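Local structure of peptidyl tryptophan dihydroxylase (Pseudomonas putida, 7CTQ) at residues Leu161-Trp165 with Ala237-Ala241. The protein probably uses FAD to dihydroxylate a peptidyl tryptophan during biogenesis of the tryptophylquinone cofactor of quinohemoprotein amine dehydrogenase. Numbering follows the deposited sequence.
Sequences LLNVW and AEVHA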
loop_
_atom_site.group_PDB
_atom_site.type_symbol
_atom_site.label_atom_id
_atom_site.label_comp_id
_atom_site.label_asym_id
_atom_site.label_seq_id
_atom_site.Cartn_x
_atom_site.Cartn_y
_atom_site.Cartn_z
ATOM N N LEU A 161 16.496 9.816 -2.242
ATOM C CA LEU A 161 17.931 9.577 -2.097
ATOM C C LEU A 161 18.241 9.295 -0.635
ATOM O O LEU A 161 17.830 10.053 0.248
ATOM C CB LEU A 161 18.747 10.778 -2.576
ATOM C CG LEU A 161 18.468 11.334 -3.968
ATOM C CD1 LEU A 161 19.290 12.595 -4.167
ATOM C CD2 LEU A 161 18.780 10.295 -5.032
ATOM N N LEU A 162 18.998 8.231 -0.386
ATOM C CA LEU A 162 19.191 7.709 0.955
ATOM C C LEU A 162 20.676 7.681 1.320
ATOM O O LEU A 162 21.512 7.238 0.525
ATOM C CB LEU A 162 18.577 6.310 1.054
ATOM C CG LEU A 162 19.112 5.460 2.200
ATOM C CD1 LEU A 162 18.428 5.863 3.490
ATOM C CD2 LEU A 162 18.908 3.993 1.906
ATOM N N ASN A 163 21.000 8.161 2.519
ATOM C CA ASN A 163 22.321 7.988 3.114
ATOM C C ASN A 163 22.191 7.092 4.336
ATOM O O ASN A 163 21.278 7.274 5.151
ATOM C CB ASN A 163 22.939 9.325 3.520
ATOM C CG ASN A 163 23.662 10.025 2.375
ATOM O OD1 ASN A 163 23.676 11.248 2.313
ATOM N ND2 ASN A 163 24.286 9.254 1.484
ATOM N N VAL A 164 23.098 6.125 4.459
ATOM C CA VAL A 164 23.116 5.187 5.575
ATOM C C VAL A 164 24.530 5.154 6.136
ATOM O O VAL A 164 25.492 4.998 5.379
ATOM C CB VAL A 164 22.685 3.774 5.140
ATOM C CG1 VAL A 164 22.826 2.815 6.302
ATOM C CG2 VAL A 164 21.246 3.782 4.621
ATOM N N TRP A 165 24.659 5.297 7.449
ATOM C CA TRP A 165 25.976 5.287 8.080
ATOM C C TRP A 165 25.823 4.865 9.536
ATOM O O TRP A 165 24.710 4.663 10.032
ATOM C CB TRP A 165 26.657 6.652 7.956
ATOM C CG TRP A 165 26.007 7.739 8.742
ATOM C CD1 TRP A 165 26.437 8.262 9.926
ATOM C CD2 TRP A 165 24.818 8.460 8.397
ATOM N NE1 TRP A 165 25.592 9.259 10.344
ATOM C CE2 TRP A 165 24.587 9.401 9.423
ATOM C CE3 TRP A 165 23.916 8.394 7.325
ATOM C CZ2 TRP A 165 23.486 10.271 9.412
ATOM C CZ3 TRP A 165 22.831 9.259 7.313
ATOM C CH2 TRP A 165 22.625 10.184 8.350
ATOM N N ALA A 237 29.303 7.812 3.948
ATOM C CA ALA A 237 27.965 7.225 4.036
ATOM C C ALA A 237 27.594 6.531 2.730
ATOM O O ALA A 237 27.876 7.037 1.640
ATOM C CB ALA A 237 26.929 8.305 4.360
ATOM N N GLU A 238 26.996 5.344 2.839
ATOM C CA GLU A 238 26.403 4.720 1.662
ATOM C C GLU A 238 25.387 5.665 1.030
ATOM O O GLU A 238 24.739 6.457 1.718
ATOM C CB GLU A 238 25.717 3.409 2.026
ATOM C CG GLU A 238 26.466 2.562 3.037
ATOM C CD GLU A 238 25.651 1.355 3.481
ATOM O OE1 GLU A 238 24.650 1.040 2.801
ATOM O OE2 GLU A 238 26.001 0.727 4.505
ATOM N N VAL A 239 25.282 5.598 -0.298
ATOM C CA VAL A 239 24.366 6.425 -1.082
ATOM C C VAL A 239 23.505 5.498 -1.928
ATOM O O VAL A 239 24.032 4.645 -2.652
ATOM C CB VAL A 239 25.101 7.436 -1.989
ATOM C CG1 VAL A 239 24.119 8.466 -2.535
ATOM C CG2 VAL A 239 26.217 8.141 -1.240
ATOM N N HIS A 240 22.183 5.658 -1.829
ATOM C CA HIS A 240 21.241 4.853 -2.598
ATOM C C HIS A 240 20.150 5.752 -3.156
ATOM O O HIS A 240 19.743 6.730 -2.517
ATOM C CB HIS A 240 20.581 3.753 -1.760
ATOM C CG HIS A 240 21.544 2.839 -1.068
ATOM N ND1 HIS A 240 21.971 1.652 -1.621
ATOM C CD2 HIS A 240 22.142 2.926 0.144
ATOM C CE1 HIS A 240 22.797 1.050 -0.783
ATOM N NE2 HIS A 240 22.916 1.801 0.297
ATOM N N ALA A 241 19.672 5.412 -4.351
ATOM C CA ALA A 241 18.613 6.160 -5.010
ATOM C C ALA A 241 17.442 5.219 -5.281
ATOM O O ALA A 241 17.625 4.139 -5.851
ATOM C CB ALA A 241 19.134 6.805 -6.298
#
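Leu162 and His240 form a hydrogen-bonded antiparallel pair, with Leu162 N 2.7 Å from His240 O and His240 N 2.9 Å from Leu162 O. Val164 and Glu238 form the next such pair, with a longer bond of 3.2 Å from Val164 N to Glu238 O. That carbonyl oxygen has a second donor. Asn163 ND2 reaches Glu238 O at 2.8 Å, nearly in its own amide plane. The two donors approach from opposite faces of the carbonyl plane. Asn163 CG is anti to its carbonyl carbon (chi1 -85°), which swings the amide over to the neighbouring strand. Val239 CG2 lies alongside Asn163 ND2 at 3.5 Å. An alanine in place of Asn163 would probably cost Glu238 O its side-chain donor and open a gap beside Val239 CG2.

On the face of Leu162 and Val164, the methyl CD2 of Leu162 meets ring atom CD2 of His240 at 3.8 Å. His240 NE2 donates to the anti lone pair of Glu238 OE1 at 3.1 Å, almost straight (178°) and in the ring plane. Phe40 meets the His240 ring and also touches Leu162. On the other face, Asn163 and Leu161 pack on helix 208-220. Strand 193-201 pairs with 161-165 as well, making it an inner strand of the mixed sheet. The bond to the carboxylate probably helps to hold the imidazole's rotation and might modestly favour a protonated His240.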